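Local structure of AbyA5 (Verrucosispora maris, 4YWF) at residues P89-P94 with E98-C103; R102-F107 with V128-A133; R323-D328 with F337-L342; W343-V348 with A360-A365. The protein acts as an esterase-like lyase that catalyses acetate elimination in spirotetronate and spirotetramate biosynthesis, on what is probably an alpha/beta-hydrolase scaffold. The protein carries 4 engineered substitutions. One frame throughout, in Å; residues are numbered along the deposited sequence.

Contact 1 (P89-P94 with E98-C103); sequences PFVDSP and EALRRC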
loop_
_atom_site.group_PDB
_atom_site.type_symbol
_atom_site.label_atom_id
_atom_site.label_comp_id
_atom_site.label_asym_id
_atom_site.label_seq_id
_atom_site.Cartn_x
_atom_site.Cartn_y
_atom_site.Cartn_z
ATOM N N PRO A 89 -1.749 5.747 -12.962
ATOM C CA PRO A 89 -0.933 5.103 -11.912
ATOM C C PRO A 89 -0.220 6.084 -10.940
ATOM O O PRO A 89 0.208 5.704 -9.842
ATOM C CB PRO A 89 0.020 4.256 -12.742
ATOM C CG PRO A 89 0.311 5.173 -13.993
ATOM C CD PRO A 89 -1.041 5.786 -14.267
ATOM N N PHE A 90 -0.092 7.347 -11.334
ATOM C CA PHE A 90 0.533 8.411 -10.535
ATOM C C PHE A 90 0.354 9.762 -11.259
ATOM O O PHE A 90 0.169 9.823 -12.463
ATOM C CB PHE A 90 2.040 8.177 -10.241
ATOM C CG PHE A 90 2.930 8.378 -11.422
ATOM C CD1 PHE A 90 3.161 7.323 -12.324
ATOM C CD2 PHE A 90 3.559 9.582 -11.622
ATOM C CE1 PHE A 90 3.984 7.485 -13.440
ATOM C CE2 PHE A 90 4.382 9.747 -12.719
ATOM C CZ PHE A 90 4.578 8.708 -13.640
ATOM N N VAL A 91 0.393 10.840 -10.500
ATOM C CA VAL A 91 -0.006 12.134 -11.014
ATOM C C VAL A 91 1.084 12.705 -11.906
ATOM O O VAL A 91 2.176 12.976 -11.450
ATOM C CB VAL A 91 -0.351 13.113 -9.882
ATOM C CG1 VAL A 91 -0.525 14.548 -10.405
ATOM C CG2 VAL A 91 -1.626 12.670 -9.193
ATOM N N ASP A 92 0.780 12.833 -13.200
ATOM C CA ASP A 92 1.751 13.287 -14.209
ATOM C C ASP A 92 1.215 14.367 -15.128
ATOM O O ASP A 92 1.829 14.697 -16.161
ATOM C CB ASP A 92 2.211 12.072 -15.063
ATOM C CG ASP A 92 1.121 11.521 -15.991
ATOM O OD1 ASP A 92 -0.107 11.818 -15.859
ATOM O OD2 ASP A 92 1.508 10.729 -16.855
ATOM N N SER A 93 0.070 14.944 -14.764
ATOM C CA SER A 93 -0.647 15.860 -15.630
ATOM C C SER A 93 -1.594 16.708 -14.787
ATOM O O SER A 93 -1.856 16.332 -13.645
ATOM C CB SER A 93 -1.525 15.080 -16.587
ATOM O OG SER A 93 -2.616 14.480 -15.859
ATOM N N PRO A 94 -2.100 17.830 -15.350
ATOM C CA PRO A 94 -3.098 18.685 -14.664
ATOM C C PRO A 94 -4.360 17.933 -14.327
ATOM O O PRO A 94 -4.962 18.130 -13.229
ATOM C CB PRO A 94 -3.374 19.798 -15.677
ATOM C CG PRO A 94 -2.015 20.000 -16.302
ATOM C CD PRO A 94 -1.513 18.549 -16.510
ATOM N N GLU A 98 -5.777 17.181 -10.596
ATOM C CA GLU A 98 -7.193 17.460 -10.292
ATOM C C GLU A 98 -7.949 16.236 -9.742
ATOM O O GLU A 98 -8.608 16.299 -8.701
ATOM C CB GLU A 98 -7.896 17.993 -11.522
ATOM C CG GLU A 98 -9.360 18.415 -11.299
ATOM C CD GLU A 98 -10.113 18.683 -12.594
ATOM O OE1 GLU A 98 -9.485 18.894 -13.636
ATOM O OE2 GLU A 98 -11.357 18.701 -12.579
ATOM N N ALA A 99 -7.841 15.126 -10.452
ATOM C CA ALA A 99 -8.466 13.927 -10.028
ATOM C C ALA A 99 -8.056 13.524 -8.639
ATOM O O ALA A 99 -8.914 13.076 -7.843
ATOM C CB ALA A 99 -8.211 12.788 -11.046
ATOM N N LEU A 100 -6.778 13.685 -8.291
ATOM C CA LEU A 100 -6.322 13.268 -6.963
ATOM C C LEU A 100 -6.916 14.168 -5.926
ATOM O O LEU A 100 -7.379 13.679 -4.848
ATOM C CB LEU A 100 -4.789 13.275 -6.773
ATOM C CG LEU A 100 -4.276 13.117 -5.350
ATOM C CD1 LEU A 100 -4.715 11.706 -4.955
ATOM C CD2 LEU A 100 -2.732 13.322 -5.283
ATOM N N ARG A 101 -6.900 15.478 -6.217
ATOM C CA ARG A 101 -7.555 16.374 -5.278
ATOM C C ARG A 101 -9.061 16.009 -5.105
ATOM O O ARG A 101 -9.575 16.045 -3.973
ATOM C CB ARG A 101 -7.399 17.819 -5.696
ATOM C CG ARG A 101 -8.170 18.759 -4.788
ATOM C CD ARG A 101 -7.675 18.681 -3.320
ATOM N NE ARG A 101 -8.605 19.354 -2.393
ATOM C CZ ARG A 101 -8.726 19.094 -1.095
ATOM N NH1 ARG A 101 -7.975 18.145 -0.509
ATOM N NH2 ARG A 101 -9.626 19.768 -0.379
ATOM N N ARG A 102 -9.770 15.668 -6.194
ATOM C CA ARG A 102 -11.221 15.411 -6.059
ATOM C C ARG A 102 -11.477 14.127 -5.278
ATOM O O ARG A 102 -12.394 14.035 -4.452
ATOM C CB ARG A 102 -11.912 15.421 -7.439
ATOM C CG ARG A 102 -11.701 16.755 -8.116
ATOM C CD ARG A 102 -12.115 16.745 -9.573
ATOM N NE ARG A 102 -13.538 16.535 -9.673
ATOM C CZ ARG A 102 -14.259 16.704 -10.791
ATOM N NH1 ARG A 102 -13.701 17.107 -11.915
ATOM N NH2 ARG A 102 -15.547 16.458 -10.786
ATOM N N CYS A 103 -10.599 13.153 -5.482
ATOM C CA CYS A 103 -10.634 11.945 -4.677
ATOM C C CYS A 103 -10.523 12.178 -3.185
ATOM O O CYS A 103 -11.411 11.750 -2.388
ATOM C CB CYS A 103 -9.524 10.992 -5.172
ATOM S SG CYS A 103 -9.538 9.404 -4.364
#

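Contact 2 (R102-F107 with V128-A133); sequences RCVAVF and VVRAWA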
loop_
_atom_site.group_PDB
_atom_site.type_symbol
_atom_site.label_atom_id
_atom_site.label_comp_id
_atom_site.label_asym_id
_atom_site.label_seq_id
_atom_site.Cartn_x
_atom_site.Cartn_y
_atom_site.Cartn_z
ATOM N N ARG A 102 -9.770 15.668 -6.194
ATOM C CA ARG A 102 -11.221 15.411 -6.059
ATOM C C ARG A 102 -11.477 14.127 -5.278
ATOM O O ARG A 102 -12.394 14.035 -4.452
ATOM C CB ARG A 102 -11.912 15.421 -7.439
ATOM C CG ARG A 102 -11.701 16.755 -8.116
ATOM C CD ARG A 102 -12.115 16.745 -9.573
ATOM N NE ARG A 102 -13.538 16.535 -9.673
ATOM C CZ ARG A 102 -14.259 16.704 -10.791
ATOM N NH1 ARG A 102 -13.701 17.107 -11.915
ATOM N NH2 ARG A 102 -15.547 16.458 -10.786
ATOM N N CYS A 103 -10.599 13.153 -5.482
ATOM C CA CYS A 103 -10.634 11.945 -4.677
ATOM C C CYS A 103 -10.523 12.178 -3.185
ATOM O O CYS A 103 -11.411 11.750 -2.388
ATOM C CB CYS A 103 -9.524 10.992 -5.172
ATOM S SG CYS A 103 -9.538 9.404 -4.364
ATOM N N VAL A 104 -9.501 12.936 -2.793
ATOM C CA VAL A 104 -9.257 13.259 -1.392
ATOM C C VAL A 104 -10.461 14.026 -0.833
ATOM O O VAL A 104 -10.977 13.701 0.245
ATOM C CB VAL A 104 -7.975 14.098 -1.193
ATOM C CG1 VAL A 104 -7.894 14.609 0.252
ATOM C CG2 VAL A 104 -6.752 13.313 -1.586
ATOM N N ALA A 105 -10.901 15.036 -1.555
ATOM C CA ALA A 105 -12.048 15.852 -1.128
ATOM C C ALA A 105 -13.372 15.071 -0.921
ATOM O O ALA A 105 -14.064 15.305 0.086
ATOM C CB ALA A 105 -12.279 17.014 -2.100
ATOM N N VAL A 106 -13.752 14.195 -1.867
ATOM C CA VAL A 106 -14.973 13.442 -1.731
ATOM C C VAL A 106 -14.849 12.434 -0.602
ATOM O O VAL A 106 -15.781 12.196 0.135
ATOM C CB VAL A 106 -15.505 12.734 -3.024
ATOM C CG1 VAL A 106 -15.844 13.773 -4.047
ATOM C CG2 VAL A 106 -14.554 11.718 -3.595
ATOM N N PHE A 107 -13.679 11.816 -0.470
ATOM C CA PHE A 107 -13.479 10.958 0.651
ATOM C C PHE A 107 -13.583 11.736 2.007
ATOM O O PHE A 107 -14.227 11.223 2.995
ATOM C CB PHE A 107 -12.185 10.160 0.573
ATOM C CG PHE A 107 -12.054 9.232 1.706
ATOM C CD1 PHE A 107 -12.723 8.026 1.686
ATOM C CD2 PHE A 107 -11.459 9.658 2.885
ATOM C CE1 PHE A 107 -12.731 7.183 2.787
ATOM C CE2 PHE A 107 -11.453 8.828 3.999
ATOM C CZ PHE A 107 -12.114 7.592 3.938
ATOM N N VAL A 128 5.449 16.638 3.394
ATOM C CA VAL A 128 4.297 16.357 4.206
ATOM C C VAL A 128 3.786 14.928 3.945
ATOM O O VAL A 128 3.799 14.505 2.839
ATOM C CB VAL A 128 3.191 17.382 3.953
ATOM C CG1 VAL A 128 1.833 16.894 4.498
ATOM C CG2 VAL A 128 3.604 18.710 4.590
ATOM N N VAL A 129 3.353 14.207 4.980
ATOM C CA VAL A 129 2.698 12.873 4.813
ATOM C C VAL A 129 1.329 12.953 5.458
ATOM O O VAL A 129 1.263 13.294 6.634
ATOM C CB VAL A 129 3.517 11.765 5.552
ATOM C CG1 VAL A 129 2.862 10.403 5.423
ATOM C CG2 VAL A 129 4.917 11.704 5.003
ATOM N N ARG A 130 0.249 12.659 4.723
ATOM C CA ARG A 130 -1.099 12.542 5.306
ATOM C C ARG A 130 -1.533 11.089 5.509
ATOM O O ARG A 130 -1.091 10.182 4.786
ATOM C CB ARG A 130 -2.161 13.284 4.452
ATOM C CG ARG A 130 -2.065 14.786 4.592
ATOM C CD ARG A 130 -2.743 15.550 3.472
ATOM N NE ARG A 130 -3.199 16.861 3.947
ATOM C CZ ARG A 130 -4.452 17.314 3.903
ATOM N NH1 ARG A 130 -5.427 16.599 3.351
ATOM N NH2 ARG A 130 -4.740 18.511 4.409
ATOM N N ALA A 131 -2.435 10.881 6.473
ATOM C CA ALA A 131 -2.912 9.550 6.839
ATOM C C ALA A 131 -4.337 9.673 7.320
ATOM O O ALA A 131 -4.783 10.773 7.721
ATOM C CB ALA A 131 -1.976 8.966 7.904
ATOM N N TRP A 132 -5.073 8.580 7.270
ATOM C CA TRP A 132 -6.410 8.512 7.838
ATOM C C TRP A 132 -6.359 7.500 8.956
ATOM O O TRP A 132 -5.678 6.489 8.814
ATOM C CB TRP A 132 -7.434 8.051 6.808
ATOM C CG TRP A 132 -7.665 9.016 5.742
ATOM C CD1 TRP A 132 -7.261 8.920 4.427
ATOM C CD2 TRP A 132 -8.366 10.264 5.860
ATOM N NE1 TRP A 132 -7.680 10.048 3.719
ATOM C CE2 TRP A 132 -8.355 10.880 4.580
ATOM C CE3 TRP A 132 -9.040 10.901 6.911
ATOM C CZ2 TRP A 132 -8.939 12.112 4.351
ATOM C CZ3 TRP A 132 -9.675 12.122 6.650
ATOM C CH2 TRP A 132 -9.621 12.698 5.391
ATOM N N ALA A 133 -7.058 7.758 10.058
ATOM C CA ALA A 133 -7.004 6.863 11.204
ATOM C C ALA A 133 -8.354 6.699 11.884
ATOM O O ALA A 133 -9.230 7.548 11.744
ATOM C CB ALA A 133 -6.010 7.379 12.212
#

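Contact 3 (R323-D328 with F337-L342); sequences RTITHD and FPHTRL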
loop_
_atom_site.group_PDB
_atom_site.type_symbol
_atom_site.label_atom_id
_atom_site.label_comp_id
_atom_site.label_asym_id
_atom_site.label_seq_id
_atom_site.Cartn_x
_atom_site.Cartn_y
_atom_site.Cartn_z
ATOM N N ARG A 323 4.572 -17.348 7.209
ATOM C CA ARG A 323 3.313 -17.942 6.807
ATOM C C ARG A 323 3.014 -17.434 5.439
ATOM O O ARG A 323 3.131 -16.241 5.167
ATOM C CB ARG A 323 2.187 -17.517 7.741
ATOM C CG ARG A 323 2.500 -17.688 9.213
ATOM C CD ARG A 323 3.099 -16.458 9.900
ATOM N NE ARG A 323 2.046 -16.041 10.756
ATOM C CZ ARG A 323 2.001 -16.173 12.060
ATOM N NH1 ARG A 323 3.008 -16.596 12.800
ATOM N NH2 ARG A 323 0.921 -15.783 12.609
ATOM N N THR A 324 2.545 -18.328 4.591
ATOM C CA THR A 324 2.365 -18.027 3.245
ATOM C C THR A 324 1.366 -18.931 2.583
ATOM O O THR A 324 1.206 -20.113 2.941
ATOM C CB THR A 324 3.742 -18.047 2.537
ATOM O OG1 THR A 324 3.615 -17.479 1.235
ATOM C CG2 THR A 324 4.389 -19.464 2.488
ATOM N N ILE A 325 0.781 -18.349 1.543
ATOM C CA ILE A 325 -0.132 -19.001 0.647
ATOM C C ILE A 325 0.166 -18.470 -0.768
ATOM O O ILE A 325 0.594 -17.327 -0.924
ATOM C CB ILE A 325 -1.553 -18.649 1.142
ATOM C CG1 ILE A 325 -2.551 -19.666 0.699
ATOM C CG2 ILE A 325 -1.925 -17.205 0.805
ATOM C CD1 ILE A 325 -3.921 -19.504 1.346
ATOM N N THR A 326 -0.043 -19.278 -1.797
ATOM C CA THR A 326 0.243 -18.876 -3.151
ATOM C C THR A 326 -1.058 -19.040 -3.971
ATOM O O THR A 326 -1.598 -20.108 -4.044
ATOM C CB THR A 326 1.390 -19.744 -3.744
ATOM O OG1 THR A 326 2.668 -19.318 -3.248
ATOM C CG2 THR A 326 1.445 -19.660 -5.257
ATOM N N HIS A 327 -1.543 -18.008 -4.615
ATOM C CA HIS A 327 -2.691 -18.199 -5.535
ATOM C C HIS A 327 -2.123 -18.400 -6.934
ATOM O O HIS A 327 -1.190 -17.697 -7.335
ATOM C CB HIS A 327 -3.646 -17.012 -5.556
ATOM C CG HIS A 327 -4.174 -16.607 -4.221
ATOM N ND1 HIS A 327 -4.968 -17.425 -3.444
ATOM C CD2 HIS A 327 -4.051 -15.442 -3.536
ATOM C CE1 HIS A 327 -5.296 -16.793 -2.330
ATOM N NE2 HIS A 327 -4.745 -15.593 -2.356
ATOM N N ASP A 328 -2.669 -19.356 -7.679
ATOM C CA ASP A 328 -2.293 -19.527 -9.083
ATOM C C ASP A 328 -3.023 -18.427 -9.882
ATOM O O ASP A 328 -4.101 -18.631 -10.484
ATOM C CB ASP A 328 -2.575 -20.967 -9.567
ATOM C CG ASP A 328 -2.408 -21.121 -11.066
ATOM O OD1 ASP A 328 -1.410 -20.600 -11.621
ATOM O OD2 ASP A 328 -3.310 -21.754 -11.681
ATOM N N PHE A 337 -9.562 -12.046 -4.332
ATOM C CA PHE A 337 -9.566 -10.960 -3.349
ATOM C C PHE A 337 -10.257 -11.389 -2.038
ATOM O O PHE A 337 -9.727 -11.121 -0.960
ATOM C CB PHE A 337 -10.147 -9.649 -3.905
ATOM N N PRO A 338 -11.426 -12.074 -2.131
ATOM C CA PRO A 338 -12.153 -12.567 -0.960
ATOM C C PRO A 338 -11.261 -13.390 -0.025
ATOM O O PRO A 338 -11.144 -13.100 1.183
ATOM C CB PRO A 338 -13.277 -13.407 -1.596
ATOM C CG PRO A 338 -13.575 -12.685 -2.859
ATOM C CD PRO A 338 -12.221 -12.269 -3.364
ATOM N N HIS A 339 -10.595 -14.361 -0.614
ATOM C CA HIS A 339 -9.669 -15.228 0.063
ATOM C C HIS A 339 -8.483 -14.421 0.670
ATOM O O HIS A 339 -8.105 -14.641 1.807
ATOM C CB HIS A 339 -9.160 -16.263 -0.922
ATOM C CG HIS A 339 -8.375 -17.372 -0.296
ATOM N ND1 HIS A 339 -7.956 -17.344 1.017
ATOM C CD2 HIS A 339 -7.923 -18.542 -0.804
ATOM C CE1 HIS A 339 -7.335 -18.468 1.312
ATOM N NE2 HIS A 339 -7.279 -19.202 0.219
ATOM N N THR A 340 -7.915 -13.491 -0.083
ATOM C CA THR A 340 -6.755 -12.740 0.358
ATOM C C THR A 340 -7.120 -11.823 1.515
ATOM O O THR A 340 -6.399 -11.767 2.499
ATOM C CB THR A 340 -6.139 -11.901 -0.766
ATOM O OG1 THR A 340 -5.606 -12.766 -1.762
ATOM C CG2 THR A 340 -5.012 -10.992 -0.214
ATOM N N ARG A 341 -8.246 -11.134 1.413
ATOM C CA ARG A 341 -8.698 -10.227 2.464
ATOM C C ARG A 341 -8.937 -11.024 3.767
ATOM O O ARG A 341 -8.485 -10.631 4.882
ATOM C CB ARG A 341 -9.998 -9.547 2.014
ATOM N N LEU A 342 -9.548 -12.194 3.614
ATOM C CA LEU A 342 -9.791 -13.038 4.798
ATOM C C LEU A 342 -8.510 -13.646 5.363
ATOM O O LEU A 342 -8.326 -13.698 6.582
ATOM C CB LEU A 342 -10.841 -14.126 4.523
ATOM C CG LEU A 342 -12.242 -13.478 4.449
ATOM C CD1 LEU A 342 -13.238 -14.452 3.842
ATOM C CD2 LEU A 342 -12.745 -12.932 5.780
#

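Contact 4 (W343-V348 with A360-A365); sequences WTLAQV and AAVDGA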
loop_
_atom_site.group_PDB
_atom_site.type_symbol
_atom_site.label_atom_id
_atom_site.label_comp_id
_atom_site.label_asym_id
_atom_site.label_seq_id
_atom_site.Cartn_x
_atom_site.Cartn_y
_atom_site.Cartn_z
ATOM N N TRP A 343 -7.609 -14.104 4.514
ATOM C CA TRP A 343 -6.418 -14.777 5.049
ATOM C C TRP A 343 -5.564 -13.776 5.794
ATOM O O TRP A 343 -5.076 -14.081 6.906
ATOM C CB TRP A 343 -5.671 -15.508 3.969
ATOM C CG TRP A 343 -4.517 -16.363 4.399
ATOM C CD1 TRP A 343 -4.558 -17.697 4.667
ATOM C CD2 TRP A 343 -3.118 -15.993 4.464
ATOM N NE1 TRP A 343 -3.286 -18.165 4.930
ATOM C CE2 TRP A 343 -2.389 -17.156 4.789
ATOM C CE3 TRP A 343 -2.417 -14.809 4.237
ATOM C CZ2 TRP A 343 -0.986 -17.152 4.950
ATOM C CZ3 TRP A 343 -1.028 -14.806 4.388
ATOM C CH2 TRP A 343 -0.334 -15.956 4.751
ATOM N N THR A 344 -5.404 -12.584 5.214
ATOM C CA THR A 344 -4.545 -11.558 5.764
ATOM C C THR A 344 -5.110 -11.080 7.076
ATOM O O THR A 344 -4.403 -10.918 8.090
ATOM C CB THR A 344 -4.283 -10.369 4.803
ATOM O OG1 THR A 344 -5.502 -9.758 4.338
ATOM C CG2 THR A 344 -3.516 -10.832 3.616
ATOM N N LEU A 345 -6.390 -10.869 7.077
ATOM C CA LEU A 345 -7.066 -10.544 8.280
ATOM C C LEU A 345 -6.833 -11.567 9.409
ATOM O O LEU A 345 -6.422 -11.210 10.527
ATOM C CB LEU A 345 -8.534 -10.308 7.962
ATOM C CG LEU A 345 -9.374 -9.951 9.147
ATOM C CD1 LEU A 345 -8.817 -8.670 9.820
ATOM C CD2 LEU A 345 -10.813 -9.776 8.691
ATOM N N ALA A 346 -7.009 -12.838 9.084
ATOM C CA ALA A 346 -6.855 -13.907 10.030
ATOM C C ALA A 346 -5.448 -13.903 10.582
ATOM O O ALA A 346 -5.233 -14.076 11.763
ATOM C CB ALA A 346 -7.132 -15.229 9.350
ATOM N N GLN A 347 -4.476 -13.675 9.702
ATOM C CA GLN A 347 -3.106 -13.591 10.127
ATOM C C GLN A 347 -2.849 -12.427 11.129
ATOM O O GLN A 347 -2.206 -12.640 12.144
ATOM C CB GLN A 347 -2.180 -13.436 8.904
ATOM C CG GLN A 347 -1.995 -14.747 8.151
ATOM C CD GLN A 347 -1.123 -15.718 8.915
ATOM O OE1 GLN A 347 -0.120 -15.344 9.532
ATOM N NE2 GLN A 347 -1.455 -16.981 8.818
ATOM N N VAL A 348 -3.334 -11.208 10.852
ATOM C CA VAL A 348 -3.058 -10.098 11.784
ATOM C C VAL A 348 -3.804 -10.263 13.085
ATOM O O VAL A 348 -3.278 -9.962 14.127
ATOM C CB VAL A 348 -3.325 -8.707 11.255
ATOM C CG1 VAL A 348 -4.769 -8.481 10.896
ATOM C CG2 VAL A 348 -2.900 -7.700 12.340
ATOM N N ALA A 360 -12.353 -16.807 15.508
ATOM C CA ALA A 360 -13.195 -17.952 15.047
ATOM C C ALA A 360 -14.228 -17.559 13.966
ATOM O O ALA A 360 -14.432 -18.298 13.026
ATOM C CB ALA A 360 -13.903 -18.571 16.223
ATOM N N ALA A 361 -14.866 -16.400 14.090
ATOM C CA ALA A 361 -15.749 -15.928 12.985
ATOM C C ALA A 361 -14.961 -15.706 11.697
ATOM O O ALA A 361 -15.430 -16.049 10.614
ATOM C CB ALA A 361 -16.500 -14.652 13.361
ATOM N N VAL A 362 -13.769 -15.110 11.786
ATOM C CA VAL A 362 -12.962 -14.951 10.546
ATOM C C VAL A 362 -12.480 -16.303 10.012
ATOM O O VAL A 362 -12.443 -16.500 8.815
ATOM C CB VAL A 362 -11.780 -13.984 10.755
ATOM C CG1 VAL A 362 -10.849 -13.937 9.549
ATOM C CG2 VAL A 362 -12.321 -12.584 11.073
ATOM N N ASP A 363 -12.071 -17.189 10.913
ATOM C CA ASP A 363 -11.623 -18.548 10.555
ATOM C C ASP A 363 -12.706 -19.356 9.841
ATOM O O ASP A 363 -12.411 -20.054 8.879
ATOM C CB ASP A 363 -11.089 -19.316 11.780
ATOM C CG ASP A 363 -9.635 -18.979 12.103
ATOM O OD1 ASP A 363 -8.843 -18.660 11.161
ATOM O OD2 ASP A 363 -9.268 -19.016 13.305
ATOM N N GLY A 364 -13.949 -19.216 10.291
ATOM C CA GLY A 364 -15.091 -19.817 9.623
ATOM C C GLY A 364 -15.311 -19.251 8.234
ATOM O O GLY A 364 -15.385 -20.002 7.261
ATOM N N ALA A 365 -15.395 -17.923 8.133
ATOM C CA ALA A 365 -15.467 -17.281 6.838
ATOM C C ALA A 365 -14.275 -17.717 5.960
ATOM O O ALA A 365 -14.471 -18.038 4.779
ATOM C CB ALA A 365 -15.560 -15.772 6.997
#

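Contact 1 (P89-P94 with E98-C103)
V91 turns its CG2 methyl onto L100, meeting CB at 4.0 Å and CD2 at 4.1 Å, with the two side chains crossing at about a right angle. CG1 stands anti to the backbone N of V91 (chi1 170°), which leaves CG2 as the branch that faces the helix. A beta-branched residue suits an extended loop running beside a helix, because one methyl can pack while the chain passes on. D92 reaches forward to a salt bridge with R96, and S93 is the N-cap of helix 94-111, its OG taking the backbone N of R96. P94 follows in the first turn, where a proline costs no hydrogen bond because its missing N-H would have had no partner in the helix. Its carbonyl O receives the N-H of E98 at 2.9 Å, nearly straight at 164°, and the same oxygen lies 3.4 Å from E98 CB. One turn on, R102 NH1 forms a salt bridge to E98 OE2 (2.9 Å), reached on the anti side and tilted out of the carboxylate plane. The serine cap and the E98-R102 pair probably stabilise this helix start, beside a small apolar contact between V91 and L100.

Contact 2 (R102-F107 with V128-A133)
F107 and W132 owe their meeting to two different torsions: CG of F107 lies anti to its own N (chi1 -177°), which sends the phenyl ring toward the strand, while CG of W132 lies anti to the carbonyl carbon (chi1 -68°), which turns one indole face to that ring. The two side chains slide past each other in opposite directions. The result is an edge-to-face pair. The CD2-CE2 edge of F107 points at one face of the indole, with CE2 standing 3.7 Å above the indole plane, over its centre. F107 CD2 comes to 3.7 Å from W132 CE2, and the phenyl centroid lies 4.9 Å from that of the five-membered ring, the planes inclined at 63°. One turn back, V104 offers CG1 to R130 NH1 at a loose 4.4 Å; the guanidinium's firm partner is E121, bound through NH2 in a salt bridge to the neighbouring edge strand 118-124. The contact lays helix 94-111 against the second strand of the antiparallel hairpin 118-124/127-134, which begins the mixed sheet in the strand order 1-2-4-3-5-6-7-8 of the alpha/beta-hydrolase fold. Large aromatics suit the place because the nearest CA atoms of helix and strand are more than 10 Å apart. A leucine in place of W132 would probably leave the carboxylate of E156, which takes the NE1 hydrogen bond, without its donor, and the F107 edge without the indole face it now points at. Weakly positive ring hydrogens over an electron-rich indole make the pairing favourable, and E156 keeps the buried N-H satisfied.

Contact 3 (R323-D328 with F337-L342)
Two histidines and a threonine, H327, H339 and T340, join one edge strand of the sheet, 322-327, to the start of the helix that follows it, 337-351, in a partly buried contact of mixed aromatic and polar character. H327 leads with its imidazole edge. Its CE1 lies 3.4 Å above the plane of the H339 ring, offset toward the rim, and 3.5 Å from H339 CD2; the planes meet at 64°, an offset edge-to-face pair. H327 also stacks with the ring of H336. H327 NE2 is hydrogen-bonded to T340 OG1 at 3.0 Å. That hydroxyl, carried beside the backbone N of T340 (chi1 -66°), also bonds to the carbonyl O of H336, so two partners fix it. Segments 323-327 and 337-342 run antiparallel, at 172° with axes 10.7 Å apart, as expected where the last strand of an alpha/beta-hydrolase sheet returns through a loop into the helix that follows it. I325, two residues before H327 on the same face of the strand, completes the contact: its CD1 reaches H339 NE2 and CE1, both at 3.6 Å. A long aliphatic side chain can reach from the strand to this ring. An alanine at H339 would probably leave the H327 edge without the imidazole face it points at and take away one of the surfaces on which the I325 methyl rests. H339 ND1 is buried here with no polar partner in the model.

Contact 4 (W343-V348 with A360-A365)
V362 is the main residue of its helix in this contact, and each of its methyls has its own target on the helix opposite. CG1, anti to the backbone N (chi1 173°), presses on A346, lying 3.9 Å from CB and 4.0 Å from the backbone N. CG2, the other branch, meets CD2 of L345 at 4.0 Å, and the leucine and valine side chains cross at about a right angle. A valine fits because its fork is short and wide, able to address two successive residues at once; an alanine fits opposite because its single methyl lets the backbones close in, so that the CA atoms of A346 and V362 come within 6.2 Å. The motif is a helical hairpin: helix 337-351 ends, the chain reverses in a short connection, and helix 356-365 runs back along it. The local axes lie 9.5 Å apart and cross at -152°, close to antiparallel. D363 comes next and marks the exposed border of the interface. Its CB bond does not aim at the partner helix, but the carboxylate swings nearer, bringing OD1 to 4.2 Å from A346 CB, an apolar neighbour and not a polar mate; an acid is at ease there because it can remain in touch with solvent. Y168, from the loop between helix 162-167 and strand 171-174, touches both L345 and V362. Further on, A365 rests on L342 of the same partner helix, while W343 turns the other way, onto A297 and V299 of strand 296-301.

In the fold
From the N terminus, contact 1 folds the end of the loop after helix 76-87 onto the start of helix 94-111. Contact 2 opens on R102 and C103, where contact 1 ends, and carries the same helix across 20 intervening residues to strand 127-134 in the antiparallel hairpin of the sheet. Nearly two hundred residues later, contact 3 closes the loop after strand 322-327 at the far edge of that sheet, about 28 Å from contact 2 between centres. Contact 4 follows in series, folding helix 356-365 back on helix 337-351. None nests or crosses. Contacts 3 and 4 share helix 337-351 and touch, through R323 with Q347 and through I325 with W343.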